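PDB 6LUP: MHC class I protein from Ginglymostoma cirratum, which probably presents short peptides at the cell surface for recognition by T cells, as other classical MHC class I heavy chains do. Local coordinates for residues Gln194-Ala199 with His237-Phe242; Phe9-Ala14 with Tyr92-Gly97; Leu123-Met128 with Gly153-Leu158; Val27-Phe32 with Tyr203-Glu208; Val180-Thr185 with Val254-Leu259. All coordinates share one frame; numbering follows the deposited sequence.

Contact 1 (Gln194-Ala199 with His237-Phe242)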
# COMPACT_ATOMS: atom_id res chain seq x y z
N GLN A 194 11.89 17.61 22.46
CA GLN A 194 11.07 17.80 21.26
C GLN A 194 9.57 17.79 21.56
O GLN A 194 9.13 17.19 22.54
CB GLN A 194 11.41 16.74 20.20
CG GLN A 194 12.89 16.66 19.87
CD GLN A 194 13.15 16.14 18.47
OE1 GLN A 194 12.51 16.54 17.51
NE2 GLN A 194 14.13 15.24 18.36
N LEU A 195 8.81 18.47 20.71
CA LEU A 195 7.36 18.51 20.84
C LEU A 195 6.75 17.77 19.66
O LEU A 195 6.97 18.14 18.51
CB LEU A 195 6.88 19.96 20.87
CG LEU A 195 5.63 20.28 21.69
CD1 LEU A 195 5.91 20.15 23.18
CD2 LEU A 195 5.15 21.69 21.37
N SER A 196 5.99 16.71 19.94
CA SER A 196 5.52 15.81 18.89
C SER A 196 4.01 15.72 18.76
O SER A 196 3.30 15.41 19.72
CB SER A 196 6.12 14.41 19.07
OG SER A 196 5.96 13.64 17.89
N CYS A 197 3.54 15.98 17.54
CA CYS A 197 2.14 15.80 17.21
C CYS A 197 1.95 14.46 16.51
O CYS A 197 2.46 14.25 15.41
CB CYS A 197 1.63 16.94 16.32
SG CYS A 197 -0.17 17.01 16.28
N VAL A 198 1.22 13.57 17.17
CA VAL A 198 0.97 12.23 16.66
C VAL A 198 -0.52 11.97 16.42
O VAL A 198 -1.34 12.03 17.34
CB VAL A 198 1.62 11.13 17.55
CG1 VAL A 198 1.44 11.42 19.03
CG2 VAL A 198 1.07 9.74 17.20
N ALA A 199 -0.85 11.71 15.15
CA ALA A 199 -2.20 11.33 14.75
C ALA A 199 -2.21 9.86 14.40
O ALA A 199 -1.35 9.38 13.66
CB ALA A 199 -2.66 12.16 13.57
N HIS A 237 3.64 10.97 12.67
CA HIS A 237 4.27 11.76 13.72
C HIS A 237 4.94 12.96 13.08
O HIS A 237 5.79 12.81 12.20
CB HIS A 237 5.33 10.93 14.46
CG HIS A 237 4.77 9.79 15.25
ND1 HIS A 237 4.94 9.67 16.61
CD2 HIS A 237 4.06 8.70 14.87
CE1 HIS A 237 4.35 8.57 17.04
NE2 HIS A 237 3.81 7.96 16.00
N ARG A 238 4.54 14.16 13.50
CA ARG A 238 5.28 15.37 13.16
C ARG A 238 5.80 16.04 14.42
O ARG A 238 5.03 16.40 15.32
CB ARG A 238 4.47 16.35 12.32
CG ARG A 238 5.34 17.43 11.70
CD ARG A 238 4.58 18.43 10.85
NE ARG A 238 4.09 17.85 9.60
CZ ARG A 238 4.84 17.61 8.52
NH1 ARG A 238 6.14 17.87 8.53
NH2 ARG A 238 4.29 17.10 7.44
N SER A 239 7.12 16.21 14.48
CA SER A 239 7.78 16.78 15.66
C SER A 239 8.75 17.90 15.31
O SER A 239 9.37 17.90 14.24
CB SER A 239 8.51 15.69 16.44
OG SER A 239 9.44 15.02 15.62
N THR A 240 8.86 18.86 16.22
CA THR A 240 9.78 19.97 16.07
C THR A 240 10.66 20.12 17.31
O THR A 240 10.37 19.54 18.36
CB THR A 240 9.04 21.30 15.77
OG1 THR A 240 9.98 22.27 15.30
CG2 THR A 240 8.32 21.83 17.02
N GLU A 241 11.74 20.89 17.17
CA GLU A 241 12.64 21.20 18.28
C GLU A 241 11.95 22.05 19.34
O GLU A 241 11.10 22.90 19.03
CB GLU A 241 13.91 21.89 17.78
CG GLU A 241 14.88 20.96 17.05
CD GLU A 241 15.73 20.12 17.99
OE1 GLU A 241 16.86 19.77 17.60
OE2 GLU A 241 15.30 19.81 19.13
N PHE A 242 12.27 21.85 20.62
CA PHE A 242 11.52 22.51 21.71
C PHE A 242 12.26 23.19 22.92
O PHE A 242 13.32 22.74 23.30
CB PHE A 242 10.61 21.38 22.23
CG PHE A 242 9.61 21.81 23.23
CD1 PHE A 242 8.82 22.87 22.99
CD2 PHE A 242 9.50 21.13 24.40
CE1 PHE A 242 7.92 23.29 23.93
CE2 PHE A 242 8.60 21.52 25.34
CZ PHE A 242 7.80 22.60 25.10
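Leu195 and Thr240 form a hydrogen-bonded pair in two antiparallel strands, and Cys197 and Arg238 form the next. In the first pair Leu195 N donates a hydrogen bond to Thr240 O at 3.0 Å, and Thr240 N returns a bond to Leu195 O. In the second, Cys197 N reaches Arg238 O at 2.7 Å and Arg238 N reaches Cys197 O at 2.8 Å. All four N-H groups are nearly straight on their acceptors. Leu195 O also receives a CA-H contact from Ser239 CA at 3.3 Å. Three polar side chains bond outside the pair of strands. His237 ND1 and Ser196 OG each bond to an aromatic side chain of another protein's chain, and Arg238 NE bonds to Val209 O. Two CH-pi contacts flank the ladder. Leu195 CD1 sits over the centre of the Phe242 ring, 3.6 Å from its centroid. Val198 CG2 lies over one face of the His237 imidazole, offset toward the rim; chi1 of -66° swings that ring alongside the valine. On the face of Leu195 and Arg238, Cys197 SG is bonded to Cys252. Neighbouring strands in one sheet, tied by a disulfide to the facing sheet, are characteristic of the immunoglobulin C1-set fold.

Contact 2 (Phe9-Ala14 with Tyr92-Gly97)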
# COMPACT_ATOMS: atom_id res chain seq x y z
N PHE A 9 -1.15 -6.43 -9.22
CA PHE A 9 -0.67 -7.78 -9.50
C PHE A 9 0.85 -7.80 -9.45
O PHE A 9 1.50 -6.98 -10.10
CB PHE A 9 -1.08 -8.22 -10.91
CG PHE A 9 -2.56 -8.23 -11.16
CD1 PHE A 9 -3.28 -7.05 -11.28
CD2 PHE A 9 -3.23 -9.43 -11.36
CE1 PHE A 9 -4.64 -7.07 -11.54
CE2 PHE A 9 -4.59 -9.46 -11.64
CZ PHE A 9 -5.30 -8.28 -11.72
N THR A 10 1.42 -8.73 -8.69
CA THR A 10 2.87 -8.91 -8.66
C THR A 10 3.25 -10.35 -8.98
O THR A 10 2.83 -11.28 -8.28
CB THR A 10 3.50 -8.49 -7.31
OG1 THR A 10 3.14 -7.14 -7.02
CG2 THR A 10 5.02 -8.61 -7.35
N TRP A 11 4.04 -10.52 -10.04
CA TRP A 11 4.66 -11.80 -10.35
C TRP A 11 6.14 -11.75 -10.02
O TRP A 11 6.87 -10.86 -10.49
CB TRP A 11 4.48 -12.15 -11.83
CG TRP A 11 3.07 -12.40 -12.26
CD1 TRP A 11 2.43 -13.61 -12.31
CD2 TRP A 11 2.12 -11.43 -12.72
NE1 TRP A 11 1.15 -13.45 -12.77
CE2 TRP A 11 0.93 -12.12 -13.02
CE3 TRP A 11 2.16 -10.04 -12.90
CZ2 TRP A 11 -0.22 -11.47 -13.50
CZ3 TRP A 11 1.02 -9.40 -13.38
CH2 TRP A 11 -0.15 -10.12 -13.67
N SER A 12 6.59 -12.68 -9.18
CA SER A 12 8.00 -12.79 -8.81
C SER A 12 8.61 -14.08 -9.34
O SER A 12 7.93 -15.10 -9.45
CB SER A 12 8.18 -12.74 -7.30
OG SER A 12 7.77 -11.49 -6.78
N THR A 13 9.90 -14.02 -9.64
CA THR A 13 10.64 -15.20 -10.05
C THR A 13 10.61 -16.25 -8.94
O THR A 13 10.59 -15.90 -7.75
CB THR A 13 12.10 -14.83 -10.40
OG1 THR A 13 12.74 -15.94 -11.03
CG2 THR A 13 12.89 -14.44 -9.16
N ALA A 14 10.58 -17.52 -9.32
CA ALA A 14 10.62 -18.60 -8.35
C ALA A 14 11.85 -18.41 -7.47
O ALA A 14 12.99 -18.44 -7.96
CB ALA A 14 10.64 -19.95 -9.04
N TYR A 92 7.30 -9.01 -12.58
CA TYR A 92 6.31 -8.35 -13.43
C TYR A 92 5.23 -7.74 -12.55
O TYR A 92 4.86 -8.30 -11.52
CB TYR A 92 5.70 -9.33 -14.44
CG TYR A 92 5.03 -8.65 -15.61
CD1 TYR A 92 5.75 -8.33 -16.77
CD2 TYR A 92 3.68 -8.31 -15.57
CE1 TYR A 92 5.14 -7.70 -17.84
CE2 TYR A 92 3.07 -7.68 -16.64
CZ TYR A 92 3.80 -7.38 -17.77
OH TYR A 92 3.18 -6.76 -18.84
N GLN A 93 4.73 -6.57 -12.96
CA GLN A 93 3.69 -5.88 -12.21
C GLN A 93 2.59 -5.35 -13.11
O GLN A 93 2.85 -4.91 -14.23
CB GLN A 93 4.29 -4.74 -11.39
CG GLN A 93 5.11 -5.20 -10.20
CD GLN A 93 5.98 -4.10 -9.64
OE1 GLN A 93 7.01 -3.76 -10.21
NE2 GLN A 93 5.56 -3.54 -8.52
N LEU A 94 1.36 -5.40 -12.61
CA LEU A 94 0.21 -4.84 -13.32
C LEU A 94 -0.62 -4.01 -12.36
O LEU A 94 -0.94 -4.45 -11.26
CB LEU A 94 -0.66 -5.95 -13.91
CG LEU A 94 -1.63 -5.64 -15.06
CD1 LEU A 94 -2.49 -6.86 -15.32
CD2 LEU A 94 -2.52 -4.45 -14.80
N MET A 95 -0.97 -2.80 -12.79
CA MET A 95 -1.87 -1.93 -12.06
C MET A 95 -3.04 -1.61 -12.97
O MET A 95 -2.84 -1.09 -14.06
CB MET A 95 -1.19 -0.60 -11.77
CG MET A 95 -0.58 -0.47 -10.40
SD MET A 95 0.37 1.07 -10.31
CE MET A 95 -0.96 2.28 -10.21
N CYS A 96 -4.25 -1.89 -12.52
CA CYS A 96 -5.41 -1.33 -13.22
C CYS A 96 -6.50 -0.93 -12.25
O CYS A 96 -6.54 -1.41 -11.11
CB CYS A 96 -5.93 -2.29 -14.29
SG CYS A 96 -6.34 -3.93 -13.68
N GLY A 97 -7.35 -0.02 -12.70
CA GLY A 97 -8.47 0.42 -11.91
C GLY A 97 -9.23 1.58 -12.52
O GLY A 97 -8.94 2.01 -13.64
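Trp11 lies beside Tyr92, and Phe9 beside Leu94, on one face of two antiparallel strands. This is the tightly packed side. Trp11 CE3 comes to the edge of the Tyr92 ring, 3.5 Å from Tyr92 CD2, and the two ring planes are oblique at 66°. With chi1 of -66° the indole leans along the strand, and its CZ3 also reaches Leu94 CB at 3.9 Å. Phe9 CB touches Leu94 CB at 3.8 Å, while Leu94 CD1 stands over one face of the phenyl ring near its rim. Cys96 SG adds an oblique sulfur-aromatic contact to Phe9 at CE1. Trp68 and Trp71 of helix 55-82 meet these aromatic rings from above the sheet.

The face of Thr10 and Gln93 is looser within this pair of strands. Thr10 OG1 comes no nearer to the Gln93 side chain than 4.2 Å, at CG. Yet this face is buried too, because another protein's chain packs on both residues and its backbone bonds Gln93 NE2. Between the faces run four backbone hydrogen bonds, among them Trp11 N to Tyr92 O at 2.8 Å. The chemistry is thus divided. Backbone polarity is met within the ladder. The aromatic face probably packs mainly through apolar contacts, with Tyr92 OH satisfied by His113, and bears on the peptide groove. The face of Thr10 and Gln93 meets the other protein's chain, consistent with a role in subunit association.

Contact 3 (Leu123-Met128 with Gly153-Leu158)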
# COMPACT_ATOMS: atom_id res chain seq x y z
N LEU A 123 -1.91 1.83 -21.30
CA LEU A 123 -2.91 2.23 -22.28
C LEU A 123 -3.30 3.70 -22.19
O LEU A 123 -3.70 4.18 -21.12
CB LEU A 123 -4.16 1.35 -22.18
CG LEU A 123 -5.42 1.80 -22.94
CD1 LEU A 123 -5.28 1.60 -24.44
CD2 LEU A 123 -6.65 1.07 -22.42
N ASP A 124 -3.21 4.41 -23.31
CA ASP A 124 -3.86 5.70 -23.46
C ASP A 124 -5.31 5.43 -23.83
O ASP A 124 -5.60 5.00 -24.95
CB ASP A 124 -3.16 6.54 -24.54
CG ASP A 124 -3.73 7.95 -24.65
OD1 ASP A 124 -4.95 8.15 -24.43
OD2 ASP A 124 -2.95 8.87 -24.97
N LYS A 125 -6.21 5.67 -22.89
CA LYS A 125 -7.63 5.36 -23.06
C LYS A 125 -8.30 6.29 -24.07
O LYS A 125 -9.21 5.88 -24.79
CB LYS A 125 -8.35 5.42 -21.70
CG LYS A 125 -9.68 4.67 -21.64
CD LYS A 125 -10.35 4.80 -20.28
CE LYS A 125 -10.94 6.19 -20.06
NZ LYS A 125 -11.78 6.27 -18.83
N ASP A 126 -7.85 7.54 -24.12
CA ASP A 126 -8.44 8.55 -25.01
C ASP A 126 -8.09 8.30 -26.48
O ASP A 126 -8.97 8.32 -27.34
CB ASP A 126 -8.04 9.96 -24.59
CG ASP A 126 -8.47 10.29 -23.16
OD1 ASP A 126 -9.26 9.52 -22.57
OD2 ASP A 126 -8.02 11.33 -22.63
N LYS A 127 -6.81 8.06 -26.75
CA LYS A 127 -6.34 7.73 -28.10
C LYS A 127 -6.61 6.26 -28.44
O LYS A 127 -6.58 5.88 -29.61
CB LYS A 127 -4.85 8.02 -28.23
CG LYS A 127 -4.46 9.48 -28.12
CD LYS A 127 -4.79 10.26 -29.39
CE LYS A 127 -4.30 11.69 -29.30
NZ LYS A 127 -4.75 12.51 -30.46
N MET A 128 -6.86 5.45 -27.41
CA MET A 128 -6.99 3.99 -27.53
C MET A 128 -5.77 3.34 -28.19
O MET A 128 -5.89 2.51 -29.10
CB MET A 128 -8.30 3.58 -28.21
CG MET A 128 -9.51 3.60 -27.28
SD MET A 128 -9.24 2.75 -25.71
CE MET A 128 -8.92 1.07 -26.26
N GLY A 153 -12.45 -4.29 -25.16
CA GLY A 153 -12.78 -5.06 -23.96
C GLY A 153 -12.21 -4.43 -22.70
O GLY A 153 -12.93 -4.16 -21.74
N THR A 154 -10.90 -4.18 -22.72
CA THR A 154 -10.21 -3.52 -21.62
C THR A 154 -10.86 -2.16 -21.31
O THR A 154 -11.08 -1.82 -20.14
CB THR A 154 -8.72 -3.32 -21.97
OG1 THR A 154 -8.12 -4.59 -22.24
CG2 THR A 154 -7.97 -2.65 -20.82
N LYS A 155 -11.17 -1.41 -22.36
CA LYS A 155 -11.82 -0.11 -22.23
C LYS A 155 -13.20 -0.27 -21.60
O LYS A 155 -13.59 0.53 -20.75
CB LYS A 155 -11.92 0.57 -23.59
CG LYS A 155 -12.45 1.99 -23.55
CD LYS A 155 -12.92 2.40 -24.94
CE LYS A 155 -13.37 3.85 -25.00
NZ LYS A 155 -12.23 4.79 -25.21
N GLY A 156 -13.93 -1.30 -22.02
CA GLY A 156 -15.23 -1.61 -21.46
C GLY A 156 -15.15 -1.95 -19.98
O GLY A 156 -16.04 -1.59 -19.21
N TYR A 157 -14.08 -2.62 -19.57
CA TYR A 157 -13.87 -2.91 -18.16
C TYR A 157 -13.62 -1.64 -17.35
O TYR A 157 -14.30 -1.38 -16.36
CB TYR A 157 -12.73 -3.91 -17.94
CG TYR A 157 -12.34 -4.03 -16.48
CD1 TYR A 157 -13.07 -4.83 -15.61
CD2 TYR A 157 -11.26 -3.31 -15.97
CE1 TYR A 157 -12.73 -4.93 -14.27
CE2 TYR A 157 -10.91 -3.40 -14.63
CZ TYR A 157 -11.65 -4.21 -13.79
OH TYR A 157 -11.30 -4.30 -12.46
N LEU A 158 -12.64 -0.86 -17.79
CA LEU A 158 -12.23 0.34 -17.07
C LEU A 158 -13.35 1.37 -16.94
O LEU A 158 -13.53 1.96 -15.88
CB LEU A 158 -10.99 0.97 -17.71
CG LEU A 158 -9.67 0.19 -17.73
CD1 LEU A 158 -8.59 0.99 -18.44
CD2 LEU A 158 -9.21 -0.21 -16.33
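Met128 and Lys155 pack by van der Waals contact, the thioether lying against the lysine chain. The two cross obliquely, with Met128 SD 3.8 Å from Lys155 CD and Met128 CE 4.0 Å from Lys155 CB. Met128 CG comes nearest at the amine, 3.6 Å from Lys155 NZ. Bends at chi2 and chi3 of Met128 fold its end back toward the helix. Elsewhere in the contact, Leu123 CD2 meets Thr154 CG2 at 4.3 Å and Leu158 CD1 at 4.4 Å, a lighter touch.

Among polar groups, Lys155 NZ comes within 3.2 Å of Lys125 O. A bend at the last torsion, chi4 84°, turns the amine toward that carbonyl. The two lysines both have long, weak ion pairs with Glu159, whose negative charge probably eases their closeness.

Bonds inside the 123-128 segment shape the turn. Asp124 OD1 accepts from Lys127 N at 3.0 Å in an Asx motif, and the nearly straight N-H meets the oxygen from above the carboxylate plane. Asp126 N adds a weak bond to the same oxygen.

The contact lies where strand 118-124 leaves the floor of the groove and turns below helix 148-172. Thr154 and Leu123 also touch Val111 of strand 108-115, while Tyr157, on another side of the helix, bonds to the backbone of the bound peptide.

Contact 4 (Val27-Phe32 with Tyr203-Glu208)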
# COMPACT_ATOMS: atom_id res chain seq x y z
N VAL A 27 -10.79 -1.06 -2.55
CA VAL A 27 -11.78 0.00 -2.70
C VAL A 27 -11.22 1.19 -1.92
O VAL A 27 -10.99 1.09 -0.71
CB VAL A 27 -13.16 -0.40 -2.15
CG1 VAL A 27 -14.12 0.77 -2.26
CG2 VAL A 27 -13.70 -1.62 -2.90
N ASP A 28 -10.99 2.31 -2.61
CA ASP A 28 -10.31 3.45 -2.01
C ASP A 28 -8.99 2.98 -1.40
O ASP A 28 -8.18 2.36 -2.09
CB ASP A 28 -11.20 4.17 -0.98
CG ASP A 28 -12.45 4.78 -1.60
OD1 ASP A 28 -12.34 5.38 -2.70
OD2 ASP A 28 -13.53 4.68 -1.00
N ASP A 29 -8.78 3.25 -0.11
CA ASP A 29 -7.56 2.83 0.57
C ASP A 29 -7.68 1.49 1.29
O ASP A 29 -6.74 1.04 1.95
CB ASP A 29 -7.12 3.88 1.59
CG ASP A 29 -6.33 5.01 0.96
OD1 ASP A 29 -6.13 5.02 -0.27
OD2 ASP A 29 -5.91 5.89 1.73
N GLN A 30 -8.84 0.85 1.19
CA GLN A 30 -9.09 -0.37 1.95
C GLN A 30 -8.93 -1.63 1.09
O GLN A 30 -9.62 -1.79 0.07
CB GLN A 30 -10.48 -0.31 2.58
CG GLN A 30 -10.97 -1.60 3.21
CD GLN A 30 -12.32 -1.44 3.88
OE1 GLN A 30 -12.47 -0.67 4.83
NE2 GLN A 30 -13.32 -2.16 3.38
N GLN A 31 -8.02 -2.51 1.49
CA GLN A 31 -7.87 -3.79 0.82
C GLN A 31 -9.07 -4.68 1.13
O GLN A 31 -9.46 -4.79 2.29
CB GLN A 31 -6.58 -4.50 1.23
CG GLN A 31 -6.15 -5.56 0.23
CD GLN A 31 -5.22 -6.60 0.82
OE1 GLN A 31 -4.34 -6.28 1.61
NE2 GLN A 31 -5.40 -7.85 0.42
N PHE A 32 -9.65 -5.30 0.11
CA PHE A 32 -10.85 -6.11 0.32
C PHE A 32 -10.73 -7.54 -0.20
O PHE A 32 -11.45 -8.42 0.27
CB PHE A 32 -12.10 -5.40 -0.21
CG PHE A 32 -12.26 -5.43 -1.71
CD1 PHE A 32 -11.43 -4.66 -2.53
CD2 PHE A 32 -13.26 -6.20 -2.30
CE1 PHE A 32 -11.58 -4.69 -3.91
CE2 PHE A 32 -13.42 -6.23 -3.68
CZ PHE A 32 -12.58 -5.47 -4.49
N TYR A 203 -8.48 6.93 8.74
CA TYR A 203 -8.70 6.37 7.41
C TYR A 203 -9.56 7.35 6.61
O TYR A 203 -10.54 7.86 7.14
CB TYR A 203 -9.39 4.99 7.49
CG TYR A 203 -9.82 4.49 6.14
CD1 TYR A 203 -11.02 4.91 5.57
CD2 TYR A 203 -9.00 3.63 5.41
CE1 TYR A 203 -11.40 4.48 4.31
CE2 TYR A 203 -9.37 3.19 4.16
CZ TYR A 203 -10.57 3.62 3.61
OH TYR A 203 -10.94 3.18 2.36
N PRO A 204 -9.21 7.60 5.33
CA PRO A 204 -8.10 7.05 4.54
C PRO A 204 -6.75 7.68 4.88
O PRO A 204 -6.68 8.54 5.77
CB PRO A 204 -8.51 7.36 3.10
CG PRO A 204 -9.33 8.59 3.20
CD PRO A 204 -10.05 8.50 4.51
N HIS A 205 -5.70 7.27 4.18
CA HIS A 205 -4.32 7.61 4.55
C HIS A 205 -3.97 9.10 4.42
O HIS A 205 -3.17 9.62 5.19
CB HIS A 205 -3.33 6.77 3.72
CG HIS A 205 -3.02 7.35 2.38
ND1 HIS A 205 -1.87 8.06 2.13
CD2 HIS A 205 -3.73 7.35 1.23
CE1 HIS A 205 -1.87 8.47 0.87
NE2 HIS A 205 -2.99 8.05 0.30
N SER A 206 -4.58 9.75 3.43
CA SER A 206 -4.30 11.15 3.09
C SER A 206 -4.57 12.09 4.27
O SER A 206 -5.66 12.06 4.85
CB SER A 206 -5.13 11.56 1.88
OG SER A 206 -4.61 12.72 1.26
N ILE A 207 -3.58 12.91 4.63
CA ILE A 207 -3.69 13.78 5.80
C ILE A 207 -2.77 15.01 5.75
O ILE A 207 -1.67 14.96 5.20
CB ILE A 207 -3.46 12.98 7.12
CG1 ILE A 207 -3.94 13.77 8.34
CG2 ILE A 207 -2.01 12.53 7.25
CD1 ILE A 207 -4.03 12.95 9.61
N GLU A 208 -3.24 16.11 6.33
CA GLU A 208 -2.44 17.32 6.50
C GLU A 208 -2.25 17.58 7.99
O GLU A 208 -3.23 17.65 8.74
CB GLU A 208 -3.12 18.53 5.85
CG GLU A 208 -3.34 18.41 4.35
CD GLU A 208 -2.07 18.66 3.55
OE1 GLU A 208 -1.56 17.70 2.93
OE2 GLU A 208 -1.59 19.81 3.55
O HOH W 1 -13.14 4.41 1.64
O HOH W 2 -6.34 9.10 0.49
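Tyr203 brings its hydroxyl up to the turn at Asp28-Gln30, and Asp29 sends its carboxylate back to His205. In the first shell, Asp29 N gives a weak hydrogen bond to Tyr203 OH, at 3.3 Å and well bent. Tyr203 CE2 lies 3.5 Å from Asp29 CB, and the hydroxyl is 3.5 Å from Gln30 CB. Asp28 CB is equally near the hydroxyl. Thus the outer end of the phenol touches three successive residues of the turn. Its chi1 of 171° extends the ring from the 203-208 loop toward the other domain. Asp29 OD2 in turn accepts a bond from His205 N at 2.8 Å, although the position of this oxygen is less certain.

Water forms the next layer. One molecule accepts from Tyr203 OH at 2.6 Å and donates to Asp28 OD2 at 2.7 Å, so it joins the phenol to the aspartate. A second water links Asp29 OD2 and Ser206 N only weakly.

Further out, the groups are held by their own domains. Val27 to Gln30 form a type II' turn, closed by Gln30 N to Val27 O at 2.9 Å. Asp28 is fixed by the backbone N of Ser4 and by the ring of His3. On the other side, the peptide bond before Pro204 is cis, and Pro204 CB sits over the centre of the Tyr203 ring. The arrangement is an interdomain contact of the class I heavy chain, where a hairpin turn of the groove platform meets the loop with a cis-proline in the immunoglobulin C1-set domain.

Contact 5 (Val180-Thr185 with Val254-Leu259)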
# COMPACT_ATOMS: atom_id res chain seq x y z
N VAL A 180 -12.61 7.50 8.97
CA VAL A 180 -12.53 7.57 10.42
C VAL A 180 -11.48 8.60 10.83
O VAL A 180 -10.36 8.59 10.32
CB VAL A 180 -12.30 6.19 11.10
CG1 VAL A 180 -11.22 5.39 10.39
CG2 VAL A 180 -11.98 6.35 12.58
N LYS A 181 -11.88 9.48 11.75
CA LYS A 181 -11.04 10.59 12.18
C LYS A 181 -9.81 10.12 12.96
O LYS A 181 -9.85 9.07 13.62
CB LYS A 181 -11.85 11.61 13.01
CG LYS A 181 -12.29 11.15 14.39
CD LYS A 181 -13.21 12.18 15.02
CE LYS A 181 -13.95 11.64 16.23
NZ LYS A 181 -13.12 11.62 17.47
N PRO A 182 -8.71 10.88 12.86
CA PRO A 182 -7.54 10.63 13.70
C PRO A 182 -7.81 10.97 15.16
O PRO A 182 -8.52 11.93 15.44
CB PRO A 182 -6.48 11.59 13.13
CG PRO A 182 -7.26 12.66 12.44
CD PRO A 182 -8.47 11.97 11.89
N SER A 183 -7.26 10.17 16.06
CA SER A 183 -7.15 10.57 17.45
C SER A 183 -5.75 11.18 17.58
O SER A 183 -4.75 10.53 17.25
CB SER A 183 -7.34 9.38 18.40
OG SER A 183 -6.16 8.60 18.50
N VAL A 184 -5.69 12.43 18.02
CA VAL A 184 -4.42 13.17 18.02
C VAL A 184 -3.89 13.49 19.42
O VAL A 184 -4.65 13.80 20.34
CB VAL A 184 -4.48 14.45 17.15
CG1 VAL A 184 -5.09 14.16 15.79
CG2 VAL A 184 -5.26 15.55 17.86
N THR A 185 -2.57 13.42 19.55
CA THR A 185 -1.87 13.74 20.78
C THR A 185 -0.84 14.82 20.46
O THR A 185 -0.22 14.80 19.40
CB THR A 185 -1.18 12.48 21.36
OG1 THR A 185 -2.16 11.67 22.01
CG2 THR A 185 -0.10 12.83 22.36
N VAL A 254 -4.70 19.78 12.27
CA VAL A 254 -4.87 18.57 11.47
C VAL A 254 -6.05 18.69 10.49
O VAL A 254 -7.15 19.10 10.87
CB VAL A 254 -5.07 17.32 12.36
CG1 VAL A 254 -5.11 16.06 11.50
CG2 VAL A 254 -3.95 17.21 13.38
N ASP A 255 -5.79 18.33 9.24
CA ASP A 255 -6.82 18.21 8.21
C ASP A 255 -6.93 16.79 7.70
O ASP A 255 -5.97 16.21 7.19
CB ASP A 255 -6.57 19.18 7.05
CG ASP A 255 -7.06 20.57 7.34
OD1 ASP A 255 -8.29 20.80 7.26
OD2 ASP A 255 -6.22 21.44 7.66
N HIS A 256 -8.12 16.22 7.86
CA HIS A 256 -8.45 14.87 7.44
C HIS A 256 -9.92 14.90 7.07
O HIS A 256 -10.73 15.52 7.77
CB HIS A 256 -8.19 13.89 8.58
CG HIS A 256 -8.46 12.46 8.23
ND1 HIS A 256 -7.52 11.63 7.66
CD2 HIS A 256 -9.57 11.70 8.40
CE1 HIS A 256 -8.04 10.43 7.47
NE2 HIS A 256 -9.28 10.44 7.91
N ASP A 257 -10.28 14.24 5.98
CA ASP A 257 -11.67 14.27 5.52
C ASP A 257 -12.62 13.42 6.39
O ASP A 257 -13.81 13.28 6.09
CB ASP A 257 -11.77 13.93 4.03
CG ASP A 257 -11.32 12.53 3.70
OD1 ASP A 257 -11.30 11.68 4.62
OD2 ASP A 257 -10.99 12.28 2.53
N GLY A 258 -12.08 12.86 7.46
CA GLY A 258 -12.88 12.25 8.51
C GLY A 258 -13.20 13.26 9.61
O GLY A 258 -13.98 12.96 10.52
N LEU A 259 -12.59 14.44 9.54
CA LEU A 259 -12.81 15.49 10.53
C LEU A 259 -13.94 16.42 10.11
O LEU A 259 -14.85 16.70 10.90
CB LEU A 259 -11.53 16.28 10.80
CG LEU A 259 -10.39 15.51 11.47
CD1 LEU A 259 -9.07 16.25 11.31
CD2 LEU A 259 -10.69 15.25 12.94
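Pro182 lies slantwise against the His256 ring, and this pair sets the centre of the contact. Pro182 CD lies 3.7 Å from His256 CD2, while Pro182 CG reaches past the histidine to Val254 CG1 at 4.1 Å. The proline and Val254 point in opposite directions and slide past each other. Val184 and Val254 meet in the same manner, with Val184 CG1 4.1 Å from Val254 CG2. The two methyls of Val254 are therefore shared: CG1 goes to the proline and CG2 to the valine.

Leu259 closes the other flank. Its CG stands 4.0 Å from Pro182 CD, and its CD2 lies 3.8 Å from Lys181 CB. The remainder of the lysine chain leads away. Gly258 passes close to the backbone of Val180 and Lys181, with Gly258 O 3.5 Å from Lys181 CB.

The imidazole is carried toward the 180-185 segment by chi1 of -179°, which places CG opposite the backbone N. His256 NE2 then bonds to Tyr203 O, and Val180 O is also near this nitrogen at 3.2 Å. Phe202 meets the same ring at a steep angle. Within the 254-259 segment, Leu259 N bonds to His256 O at 2.8 Å and tightens the turn. Val184 and Val254 meet across the two sheets, and the chain beside them adds Pro182, His256 and Leu259. Such packing is characteristic of the immunoglobulin beta-sandwich, here at the end nearer the groove domain.

How the contacts relate
From the N terminus, contact 2 pairs strands 3-12 and 91-100 in the middle of the groove floor. Contact 3 follows in series and joins the end of strand 118-124 to helix 148-172; the two touch through Gly97 and Leu158. Contact 4 opens between the segments of contact 2 and closes much later, so it crosses contact 2 and encloses contact 3. It ties the platform to the immunoglobulin domain. Contact 5 closes a loop across that domain's two sheets, and contact 1 is nested inside it. Contact 4 crosses both. Contacts 1 and 5 meet where strands 183-189 and 194-202 run side by side, and contacts 4 and 5 share backbone bonds.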